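Local coordinates for peptide-binding protein (Photobacterium damsela subsp. piscicida, PDB 6SQX), which cleaves the peptidoglycan of potentially competing bacteria as a secreted NlpC/P60 endopeptidase, probably of the cysteine-peptidase type, at residues 411-417 / 436-442; 32-38 / 302-306; 381-387 / 467-473. All coordinates share one frame; numbering follows the deposited sequence.

Contact 1: 411-417 / 436-442; sequences AIMFNAP and QTLITPI
N415 and T440 are turned toward each other by matching first torsions. N415 CG (chi1 71°) and T440 OG1 (chi1 69°) each sit between their own backbone N and carbonyl carbon. The two side chains then cross at about a right angle, and N415 ND2 donates to T440 OG1 at 3.0 Å. The bond is bent, and the hydroxyl lies somewhat out of the amide plane. T440 OG1 donates in turn to P441 O at 2.9 Å, so the hydroxyl works as acceptor and donor at once. N415 OD1 is bound to H395 NE2, so both ends of the amide are held. By analogy with other NlpC/P60 peptidases, H395 is probably the catalytic histidine and N415 the polar residue that orients it. The strands 411-415 and 438-441 run antiparallel, with paired backbone bonds at M413/T440 and N415/L438. Past the M413/T440 pair, I442 N donates to A411 O at 2.9 Å. I442 also packs along this end: its CG1 meets A411 CB at 3.6 Å, and its CD1 meets M413 CG at 3.8 Å. On the face opposite M413 and N415, the F414 ring reaches T437, with F414 CE1 3.4 Å from T437 CG2. Strand 438-441 is outermost in its sheet within the chain, and strand 408-415 pairs on its other side with strand 395-405. Helices 326-334 and 298-308 pack on F414 and T437.

Contact 2: 32-38 / 302-306; sequences QDAFHYI and AHQIN. With EDO (1,2-ethanediol), chain O.
A34 and F35, in the loop that follows strand 23-25, press against A302 of helix 298-308, and this is the dense part of the contact. A34 CB lies 3.6 Å from A302 CA and also touches I305 CG2. The methyl of A302 sits almost over the centre of the F35 ring, with A302 CB 3.5 Å from the ring centroid, a CH-pi contact. I38 CD1 comes to A302 CB at 3.7 Å. Beside this apolar patch two hydrogen bonds grip the N306 amide. A34 N donates to N306 OD1 at 2.8 Å, nearly straight, in the carbonyl plane and on a lone pair. N306 ND2 donates to D33 OD1 at 3.0 Å. The CB of D33 points away from the helix, but CG anti to the backbone N (chi1 -179°) swings the carboxylate back. D33 OD1 thus also takes the N-H of F35 N at 3.0 Å, closing an Asx turn. The two donors reach OD1 from opposite faces of the carboxylate.

The packed patch passes into an exposed rim where the edge of F35 meets the face of H303, an offset edge-to-face pair with planes at 67°. H36 is exposed too; its NE2 and O1 of a 1,2-ethanediol, probably from the crystallisation liquor, are hydrogen-bonded at 3.2 Å, and T31 OG1 also bonds the molecule. The N306 amide accepts through oxygen and donates through nitrogen, which fixes its flip. Two N-H donors on one oxygen would probably help keep the D33 carboxylate ionised.

Contact 3: 381-387 / 467-473; sequences MTLVSFG and GFNTTLL
L383 and T471 form a hydrogen-bonded pair in the antiparallel ladder that joins strands 382-387 and 467-472. The ladder belongs to the central sheet of the papain-like NlpC/P60 fold. Seven backbone bonds link the segments, from L473 N to M381 O at one end to the doubly bonded G387/G467 pair at the other. On one face, F386 and F468 lie side by side. The edge of F386 meets the face of F468, with the planes at 89° and F386 CE2 3.6 Å from F468 CE2. F468 CG is anti to its backbone N (chi1 -173°), which leans the ring toward strand 382-387. On the other face, N469 ND2 donates to S385 OG at 3.0 Å. The bond is nearly straight and lies in the amide plane. L473 CD2 packs against L383 CG at 3.9 Å, the two leucines crossing at about a right angle.

The next shell sets these groups in place. Strand 353-355 pairs beyond 467-472, and I353 and S355 touch N469. Strand 395-405 pairs beyond 382-387, and I396 touches L383 and S385. R364 and L368 of helix 361-370 pack on F468. T471 OG1 is bonded to A347 O. A bridging water ties the strands together: it donates to L383 O at 3.1 Å and to T471 OG1 at 2.8 Å, and it bonds S385 OG at 2.7 Å.

Overall arrangement
Contacts 1 and 3 belong to one six-stranded antiparallel sheet, with centres about 13 Å apart. Contact 3 lies toward one side of it and contact 1 at the opposite edge, with strand 395-405 between them. They meet where M413 and I442 touch F386. Contact 2, its centre about 12 Å from that of contact 1, packs on it: I305 touches F414, Y37 touches I412, and Q32 NE2 probably bonds I439 O. Contacts 2 and 3 lie about 20 Å apart between centres and about 9 Å between nearest atoms. Along the chain, contact 2 closes first, and contact 1 then falls between the two strands of contact 3. The N-terminal loop 32-38 is thereby joined to the peptidase domain.

Contact 1: 411-417 / 436-442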
loop_
_atom_site.group_PDB
_atom_site.type_symbol
_atom_site.label_atom_id
_atom_site.label_comp_id
_atom_site.label_asym_id
_atom_site.label_seq_id
_atom_site.Cartn_x
_atom_site.Cartn_y
_atom_site.Cartn_z
ATOM N N ALA A 411 -14.502 -19.023 -5.252
ATOM C CA ALA A 411 -14.337 -17.731 -4.600
ATOM C C ALA A 411 -13.221 -16.924 -5.279
ATOM O O ALA A 411 -12.223 -17.486 -5.741
ATOM C CB ALA A 411 -14.021 -17.945 -3.124
ATOM N N ILE A 412 -13.378 -15.586 -5.309
ATOM C CA ILE A 412 -12.463 -14.702 -6.038
ATOM C C ILE A 412 -12.037 -13.509 -5.185
ATOM O O ILE A 412 -12.688 -13.152 -4.193
ATOM C CB ILE A 412 -13.062 -14.198 -7.376
ATOM C CG1 ILE A 412 -14.372 -13.445 -7.080
ATOM C CG2 ILE A 412 -13.356 -15.373 -8.331
ATOM C CD1 ILE A 412 -14.805 -12.513 -8.167
ATOM N N MET A 413 -10.923 -12.890 -5.585
ATOM C CA MET A 413 -10.437 -11.715 -4.872
ATOM C C MET A 413 -9.722 -10.763 -5.828
ATOM O O MET A 413 -9.132 -11.171 -6.836
ATOM C CB MET A 413 -9.495 -12.123 -3.709
ATOM C CG MET A 413 -8.319 -13.024 -4.220
ATOM S SD MET A 413 -7.126 -13.239 -2.870
ATOM C CE MET A 413 -5.985 -14.392 -3.601
ATOM N N PHE A 414 -9.746 -9.486 -5.469
ATOM C CA PHE A 414 -8.959 -8.454 -6.139
ATOM C C PHE A 414 -7.636 -8.368 -5.390
ATOM O O PHE A 414 -7.642 -8.220 -4.148
ATOM C CB PHE A 414 -9.708 -7.128 -6.036
ATOM C CG PHE A 414 -8.933 -5.939 -6.513
ATOM C CD1 PHE A 414 -8.555 -5.816 -7.849
ATOM C CD2 PHE A 414 -8.676 -4.873 -5.653
ATOM C CE1 PHE A 414 -7.879 -4.666 -8.300
ATOM C CE2 PHE A 414 -8.017 -3.735 -6.101
ATOM C CZ PHE A 414 -7.627 -3.621 -7.432
ATOM N N ASN A 415 -6.502 -8.514 -6.076
ATOM C CA ASN A 415 -5.246 -8.575 -5.335
ATOM C C ASN A 415 -4.056 -8.306 -6.246
ATOM O O ASN A 415 -4.183 -8.326 -7.478
ATOM C CB ASN A 415 -5.134 -9.912 -4.553
ATOM C CG ASN A 415 -4.911 -11.165 -5.442
ATOM O OD1 ASN A 415 -3.994 -11.953 -5.212
ATOM N ND2 ASN A 415 -5.776 -11.370 -6.425
ATOM N N ALA A 416 -2.898 -8.044 -5.635
ATOM C CA ALA A 416 -1.629 -7.868 -6.327
ATOM C C ALA A 416 -0.704 -8.961 -5.816
ATOM O O ALA A 416 -0.083 -8.808 -4.757
ATOM C CB ALA A 416 -1.014 -6.484 -6.063
ATOM N N PRO A 417 -0.608 -10.090 -6.509
ATOM C CA PRO A 417 0.300 -11.160 -6.088
ATOM C C PRO A 417 1.575 -11.150 -6.910
ATOM O O PRO A 417 1.526 -10.811 -8.104
ATOM C CB PRO A 417 -0.501 -12.416 -6.412
ATOM C CG PRO A 417 -1.274 -12.049 -7.684
ATOM C CD PRO A 417 -1.552 -10.520 -7.558
ATOM N N GLN A 436 1.282 -8.900 -11.376
ATOM C CA GLN A 436 0.438 -7.762 -11.744
ATOM C C GLN A 436 -0.848 -7.853 -10.948
ATOM O O GLN A 436 -1.251 -8.950 -10.538
ATOM C CB GLN A 436 0.095 -7.697 -13.253
ATOM C CG GLN A 436 -0.534 -8.973 -13.798
ATOM C CD GLN A 436 -1.011 -8.853 -15.241
ATOM O OE1 GLN A 436 -1.821 -7.989 -15.556
ATOM N NE2 GLN A 436 -0.519 -9.732 -16.108
ATOM N N THR A 437 -1.489 -6.699 -10.738
ATOM C CA THR A 437 -2.791 -6.678 -10.084
ATOM C C THR A 437 -3.835 -7.338 -10.979
ATOM O O THR A 437 -3.952 -7.005 -12.178
ATOM C CB THR A 437 -3.201 -5.225 -9.760
ATOM O OG1 THR A 437 -2.388 -4.747 -8.659
ATOM C CG2 THR A 437 -4.660 -5.070 -9.364
ATOM N N LEU A 438 -4.636 -8.226 -10.399
ATOM C CA LEU A 438 -5.662 -8.961 -11.132
ATOM C C LEU A 438 -6.835 -9.275 -10.231
ATOM O O LEU A 438 -6.717 -9.263 -8.991
ATOM C CB LEU A 438 -5.160 -10.319 -11.627
ATOM C CG LEU A 438 -4.080 -10.349 -12.697
ATOM C CD1 LEU A 438 -3.705 -11.813 -12.900
ATOM C CD2 LEU A 438 -4.563 -9.730 -14.028
ATOM N N ILE A 439 -7.968 -9.599 -10.847
ATOM C CA ILE A 439 -9.015 -10.362 -10.155
ATOM C C ILE A 439 -8.701 -11.841 -10.346
ATOM O O ILE A 439 -8.485 -12.275 -11.478
ATOM C CB ILE A 439 -10.414 -10.032 -10.694
ATOM C CG1 ILE A 439 -10.696 -8.532 -10.552
ATOM C CG2 ILE A 439 -11.497 -10.864 -9.961
ATOM C CD1 ILE A 439 -11.871 -8.080 -11.403
ATOM N N THR A 440 -8.570 -12.612 -9.264
ATOM C CA THR A 440 -8.171 -14.004 -9.387
ATOM C C THR A 440 -9.062 -14.892 -8.527
ATOM O O THR A 440 -9.675 -14.423 -7.561
ATOM C CB THR A 440 -6.717 -14.224 -8.933
ATOM O OG1 THR A 440 -6.648 -14.032 -7.508
ATOM C CG2 THR A 440 -5.758 -13.284 -9.568
ATOM N N PRO A 441 -9.110 -16.196 -8.811
ATOM C CA PRO A 441 -9.596 -17.147 -7.794
ATOM C C PRO A 441 -8.789 -16.954 -6.518
ATOM O O PRO A 441 -7.632 -16.554 -6.555
ATOM C CB PRO A 441 -9.294 -18.518 -8.415
ATOM C CG PRO A 441 -9.304 -18.238 -9.945
ATOM C CD PRO A 441 -8.615 -16.882 -10.025
ATOM N N ILE A 442 -9.397 -17.303 -5.385
ATOM C CA ILE A 442 -8.628 -17.366 -4.141
ATOM C C ILE A 442 -7.437 -18.301 -4.317
ATOM O O ILE A 442 -6.301 -17.985 -3.919
ATOM C CB ILE A 442 -9.532 -17.841 -2.980
ATOM C CG1 ILE A 442 -10.613 -16.798 -2.667
ATOM C CG2 ILE A 442 -8.711 -18.194 -1.756
ATOM C CD1 ILE A 442 -10.099 -15.546 -1.978
#

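Contact 2: 32-38 / 302-306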
loop_
_atom_site.group_PDB
_atom_site.type_symbol
_atom_site.label_atom_id
_atom_site.label_comp_id
_atom_site.label_asym_id
_atom_site.label_seq_id
_atom_site.Cartn_x
_atom_site.Cartn_y
_atom_site.Cartn_z
ATOM N N GLN A 32 -11.084 -10.143 -16.511
ATOM C CA GLN A 32 -10.508 -8.958 -15.848
ATOM C C GLN A 32 -11.438 -7.749 -16.017
ATOM O O GLN A 32 -11.139 -6.760 -16.713
ATOM C CB GLN A 32 -9.100 -8.691 -16.356
ATOM C CG GLN A 32 -8.162 -9.837 -16.041
ATOM C CD GLN A 32 -8.176 -10.154 -14.529
ATOM O OE1 GLN A 32 -7.985 -9.245 -13.714
ATOM N NE2 GLN A 32 -8.437 -11.405 -14.167
ATOM N N ASP A 33 -12.590 -7.825 -15.343
ATOM C CA ASP A 33 -13.539 -6.716 -15.348
ATOM C C ASP A 33 -14.405 -6.883 -14.106
ATOM O O ASP A 33 -15.137 -7.870 -13.997
ATOM C CB ASP A 33 -14.383 -6.768 -16.620
ATOM C CG ASP A 33 -15.392 -5.617 -16.715
ATOM O OD1 ASP A 33 -15.593 -4.839 -15.750
ATOM O OD2 ASP A 33 -16.010 -5.434 -17.790
ATOM N N ALA A 34 -14.294 -5.947 -13.160
ATOM C CA ALA A 34 -15.024 -6.086 -11.915
ATOM C C ALA A 34 -16.523 -6.161 -12.155
ATOM O O ALA A 34 -17.253 -6.729 -11.335
ATOM C CB ALA A 34 -14.711 -4.904 -10.983
ATOM N N PHE A 35 -17.016 -5.622 -13.272
ATOM C CA PHE A 35 -18.458 -5.650 -13.477
ATOM C C PHE A 35 -18.970 -7.051 -13.777
ATOM O O PHE A 35 -20.182 -7.276 -13.687
ATOM C CB PHE A 35 -18.863 -4.711 -14.628
ATOM C CG PHE A 35 -18.838 -3.249 -14.246
ATOM C CD1 PHE A 35 -19.829 -2.726 -13.444
ATOM C CD2 PHE A 35 -17.820 -2.414 -14.664
ATOM C CE1 PHE A 35 -19.835 -1.399 -13.088
ATOM C CE2 PHE A 35 -17.811 -1.065 -14.297
ATOM C CZ PHE A 35 -18.822 -0.567 -13.490
ATOM N N HIS A 36 -18.074 -7.981 -14.147
ATOM C CA HIS A 36 -18.472 -9.373 -14.371
ATOM C C HIS A 36 -18.931 -10.041 -13.079
ATOM O O HIS A 36 -19.631 -11.069 -13.116
ATOM C CB HIS A 36 -17.283 -10.131 -14.974
ATOM C CG HIS A 36 -17.609 -11.492 -15.492
ATOM N ND1 HIS A 36 -18.247 -11.696 -16.696
ATOM C CD2 HIS A 36 -17.341 -12.721 -14.993
ATOM C CE1 HIS A 36 -18.373 -12.998 -16.907
ATOM N NE2 HIS A 36 -17.832 -13.642 -15.888
ATOM N N TYR A 37 -18.579 -9.449 -11.940
ATOM C CA TYR A 37 -18.848 -10.014 -10.625
ATOM C C TYR A 37 -19.847 -9.171 -9.856
ATOM O O TYR A 37 -19.948 -9.303 -8.630
ATOM C CB TYR A 37 -17.538 -10.173 -9.841
ATOM C CG TYR A 37 -16.480 -10.811 -10.723
ATOM C CD1 TYR A 37 -16.524 -12.177 -10.996
ATOM C CD2 TYR A 37 -15.505 -10.041 -11.369
ATOM C CE1 TYR A 37 -15.607 -12.776 -11.852
ATOM C CE2 TYR A 37 -14.573 -10.638 -12.251
ATOM C CZ TYR A 37 -14.640 -12.011 -12.476
ATOM O OH TYR A 37 -13.749 -12.634 -13.308
ATOM N N ILE A 38 -20.606 -8.316 -10.536
ATOM C CA ILE A 38 -21.616 -7.478 -9.890
ATOM C C ILE A 38 -22.955 -7.759 -10.550
ATOM O O ILE A 38 -23.079 -7.656 -11.781
ATOM C CB ILE A 38 -21.262 -5.988 -9.965
ATOM C CG1 ILE A 38 -19.945 -5.739 -9.204
ATOM C CG2 ILE A 38 -22.423 -5.140 -9.411
ATOM C CD1 ILE A 38 -19.336 -4.392 -9.434
ATOM N N ALA A 302 -16.069 -0.761 -8.964
ATOM C CA ALA A 302 -15.720 -1.489 -10.187
ATOM C C ALA A 302 -14.819 -0.657 -11.094
ATOM O O ALA A 302 -13.825 -1.167 -11.630
ATOM C CB ALA A 302 -16.986 -1.936 -10.922
ATOM N N HIS A 303 -15.168 0.628 -11.297
ATOM C CA HIS A 303 -14.313 1.453 -12.146
ATOM C C HIS A 303 -12.910 1.556 -11.568
ATOM O O HIS A 303 -11.913 1.485 -12.295
ATOM C CB HIS A 303 -14.866 2.866 -12.286
ATOM C CG HIS A 303 -16.182 2.971 -12.993
ATOM N ND1 HIS A 303 -16.452 2.341 -14.193
ATOM C CD2 HIS A 303 -17.286 3.696 -12.686
ATOM C CE1 HIS A 303 -17.682 2.661 -14.578
ATOM N NE2 HIS A 303 -18.210 3.492 -13.685
ATOM N N GLN A 304 -12.812 1.759 -10.251
ATOM C CA GLN A 304 -11.491 1.929 -9.654
ATOM C C GLN A 304 -10.697 0.634 -9.691
ATOM O O GLN A 304 -9.505 0.640 -10.034
ATOM C CB GLN A 304 -11.645 2.434 -8.226
ATOM C CG GLN A 304 -12.195 3.841 -8.205
ATOM C CD GLN A 304 -11.265 4.808 -8.904
ATOM O OE1 GLN A 304 -10.094 4.946 -8.530
ATOM N NE2 GLN A 304 -11.770 5.450 -9.984
ATOM N N ILE A 305 -11.343 -0.493 -9.364
ATOM C CA ILE A 305 -10.688 -1.798 -9.514
ATOM C C ILE A 305 -10.160 -1.978 -10.931
ATOM O O ILE A 305 -8.997 -2.345 -11.147
ATOM C CB ILE A 305 -11.648 -2.927 -9.110
ATOM C CG1 ILE A 305 -11.738 -2.995 -7.575
ATOM C CG2 ILE A 305 -11.205 -4.266 -9.692
ATOM C CD1 ILE A 305 -12.870 -3.865 -7.094
ATOM N N ASN A 306 -11.007 -1.680 -11.916
ATOM C CA ASN A 306 -10.595 -1.882 -13.300
ATOM C C ASN A 306 -9.382 -1.029 -13.655
ATOM O O ASN A 306 -8.565 -1.434 -14.497
ATOM C CB ASN A 306 -11.777 -1.566 -14.222
ATOM C CG ASN A 306 -12.776 -2.722 -14.300
ATOM O OD1 ASN A 306 -12.533 -3.791 -13.705
ATOM N ND2 ASN A 306 -13.915 -2.521 -15.001
HETATM C C1 EDO O . -15.532 -16.434 -14.638
HETATM O O1 EDO O . -16.859 -16.178 -14.193
HETATM C C2 EDO O . -14.930 -15.166 -15.199
HETATM O O2 EDO O . -14.077 -15.569 -16.225
#

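Contact 3: 381-387 / 467-473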
loop_
_atom_site.group_PDB
_atom_site.type_symbol
_atom_site.label_atom_id
_atom_site.label_comp_id
_atom_site.label_asym_id
_atom_site.label_seq_id
_atom_site.Cartn_x
_atom_site.Cartn_y
_atom_site.Cartn_z
ATOM N N MET A 381 -15.868 -5.966 0.872
ATOM C CA MET A 381 -15.681 -5.398 2.200
ATOM C C MET A 381 -15.005 -6.375 3.152
ATOM O O MET A 381 -15.096 -6.184 4.371
ATOM C CB MET A 381 -17.032 -4.907 2.771
ATOM C CG MET A 381 -17.506 -3.629 2.117
ATOM S SD MET A 381 -16.447 -2.205 2.531
ATOM C CE MET A 381 -16.753 -1.184 1.102
ATOM N N THR A 382 -14.368 -7.425 2.647
ATOM C CA THR A 382 -13.697 -8.410 3.491
ATOM C C THR A 382 -12.311 -8.641 2.943
ATOM O O THR A 382 -12.165 -8.857 1.741
ATOM C CB THR A 382 -14.452 -9.740 3.438
ATOM O OG1 THR A 382 -15.833 -9.516 3.760
ATOM C CG2 THR A 382 -13.853 -10.746 4.433
ATOM N N LEU A 383 -11.300 -8.613 3.793
ATOM C CA LEU A 383 -9.942 -8.925 3.397
ATOM C C LEU A 383 -9.682 -10.396 3.685
ATOM O O LEU A 383 -10.020 -10.893 4.764
ATOM C CB LEU A 383 -8.956 -8.082 4.211
ATOM C CG LEU A 383 -9.183 -6.569 4.250
ATOM C CD1 LEU A 383 -8.084 -5.848 5.008
ATOM C CD2 LEU A 383 -9.270 -6.015 2.804
ATOM N N VAL A 384 -9.085 -11.102 2.740
ATOM C CA VAL A 384 -8.617 -12.469 2.949
ATOM C C VAL A 384 -7.100 -12.434 2.990
ATOM O O VAL A 384 -6.469 -11.924 2.056
ATOM C CB VAL A 384 -9.099 -13.423 1.838
ATOM C CG1 VAL A 384 -8.863 -14.890 2.268
ATOM C CG2 VAL A 384 -10.577 -13.188 1.540
ATOM N N SER A 385 -6.507 -12.975 4.061
ATOM C CA SER A 385 -5.071 -12.946 4.210
ATOM C C SER A 385 -4.541 -14.362 4.400
ATOM O O SER A 385 -5.263 -15.262 4.823
ATOM C CB SER A 385 -4.645 -12.009 5.352
ATOM O OG SER A 385 -5.268 -12.369 6.592
ATOM N N PHE A 386 -3.268 -14.543 4.056
ATOM C CA PHE A 386 -2.648 -15.859 3.938
ATOM C C PHE A 386 -1.245 -15.751 4.514
ATOM O O PHE A 386 -0.574 -14.739 4.319
ATOM C CB PHE A 386 -2.516 -16.281 2.448
ATOM C CG PHE A 386 -3.777 -16.063 1.624
ATOM C CD1 PHE A 386 -4.024 -14.819 1.048
ATOM C CD2 PHE A 386 -4.671 -17.098 1.399
ATOM C CE1 PHE A 386 -5.172 -14.585 0.285
ATOM C CE2 PHE A 386 -5.822 -16.902 0.608
ATOM C CZ PHE A 386 -6.071 -15.622 0.047
ATOM N N GLY A 387 -0.790 -16.799 5.196
ATOM C CA GLY A 387 0.582 -16.777 5.667
ATOM C C GLY A 387 1.078 -18.176 5.988
ATOM O O GLY A 387 0.340 -19.159 5.878
ATOM N N GLY A 467 -1.557 -20.096 7.754
ATOM C CA GLY A 467 -2.363 -18.965 8.184
ATOM C C GLY A 467 -3.347 -18.578 7.093
ATOM O O GLY A 467 -2.978 -18.435 5.916
ATOM N N PHE A 468 -4.598 -18.391 7.491
ATOM C CA PHE A 468 -5.650 -18.086 6.526
ATOM C C PHE A 468 -6.750 -17.395 7.311
ATOM O O PHE A 468 -7.263 -17.967 8.277
ATOM C CB PHE A 468 -6.140 -19.413 5.922
ATOM C CG PHE A 468 -7.118 -19.266 4.774
ATOM C CD1 PHE A 468 -8.435 -18.862 4.986
ATOM C CD2 PHE A 468 -6.720 -19.563 3.489
ATOM C CE1 PHE A 468 -9.328 -18.744 3.923
ATOM C CE2 PHE A 468 -7.600 -19.438 2.415
ATOM C CZ PHE A 468 -8.899 -19.016 2.621
ATOM N N ASN A 469 -7.090 -16.168 6.948
ATOM C CA ASN A 469 -7.946 -15.342 7.797
ATOM C C ASN A 469 -8.886 -14.525 6.934
ATOM O O ASN A 469 -8.575 -14.210 5.795
ATOM C CB ASN A 469 -7.166 -14.308 8.629
ATOM C CG ASN A 469 -5.891 -14.870 9.214
ATOM O OD1 ASN A 469 -5.936 -15.657 10.164
ATOM N ND2 ASN A 469 -4.746 -14.497 8.651
ATOM N N THR A 470 -10.026 -14.155 7.490
ATOM C CA THR A 470 -10.887 -13.144 6.906
ATOM C C THR A 470 -11.068 -12.011 7.903
ATOM O O THR A 470 -11.143 -12.248 9.122
ATOM C CB THR A 470 -12.272 -13.695 6.497
ATOM O OG1 THR A 470 -12.900 -14.310 7.625
ATOM C CG2 THR A 470 -12.139 -14.702 5.350
ATOM N N THR A 471 -11.156 -10.784 7.398
ATOM C CA THR A 471 -11.356 -9.600 8.234
ATOM C C THR A 471 -12.422 -8.728 7.580
ATOM O O THR A 471 -12.196 -8.181 6.496
ATOM C CB THR A 471 -10.038 -8.824 8.379
ATOM O OG1 THR A 471 -8.988 -9.703 8.824
ATOM C CG2 THR A 471 -10.204 -7.626 9.340
ATOM N N LEU A 472 -13.567 -8.561 8.226
ATOM C CA LEU A 472 -14.576 -7.634 7.724
ATOM C C LEU A 472 -14.124 -6.200 7.959
ATOM O O LEU A 472 -13.615 -5.873 9.029
ATOM C CB LEU A 472 -15.867 -7.824 8.521
ATOM C CG LEU A 472 -16.678 -9.070 8.258
ATOM C CD1 LEU A 472 -17.941 -9.052 9.161
ATOM C CD2 LEU A 472 -17.041 -9.120 6.805
ATOM N N LEU A 473 -14.390 -5.314 7.001
ATOM C CA LEU A 473 -14.086 -3.902 7.164
ATOM C C LEU A 473 -15.252 -3.106 7.732
ATOM O O LEU A 473 -15.044 -1.993 8.228
ATOM C CB LEU A 473 -13.711 -3.287 5.818
ATOM C CG LEU A 473 -12.500 -3.917 5.145
ATOM C CD1 LEU A 473 -12.260 -3.179 3.835
ATOM C CD2 LEU A 473 -11.254 -3.812 6.044
HETATM O O HOH W 1 -7.676 -11.068 6.798
#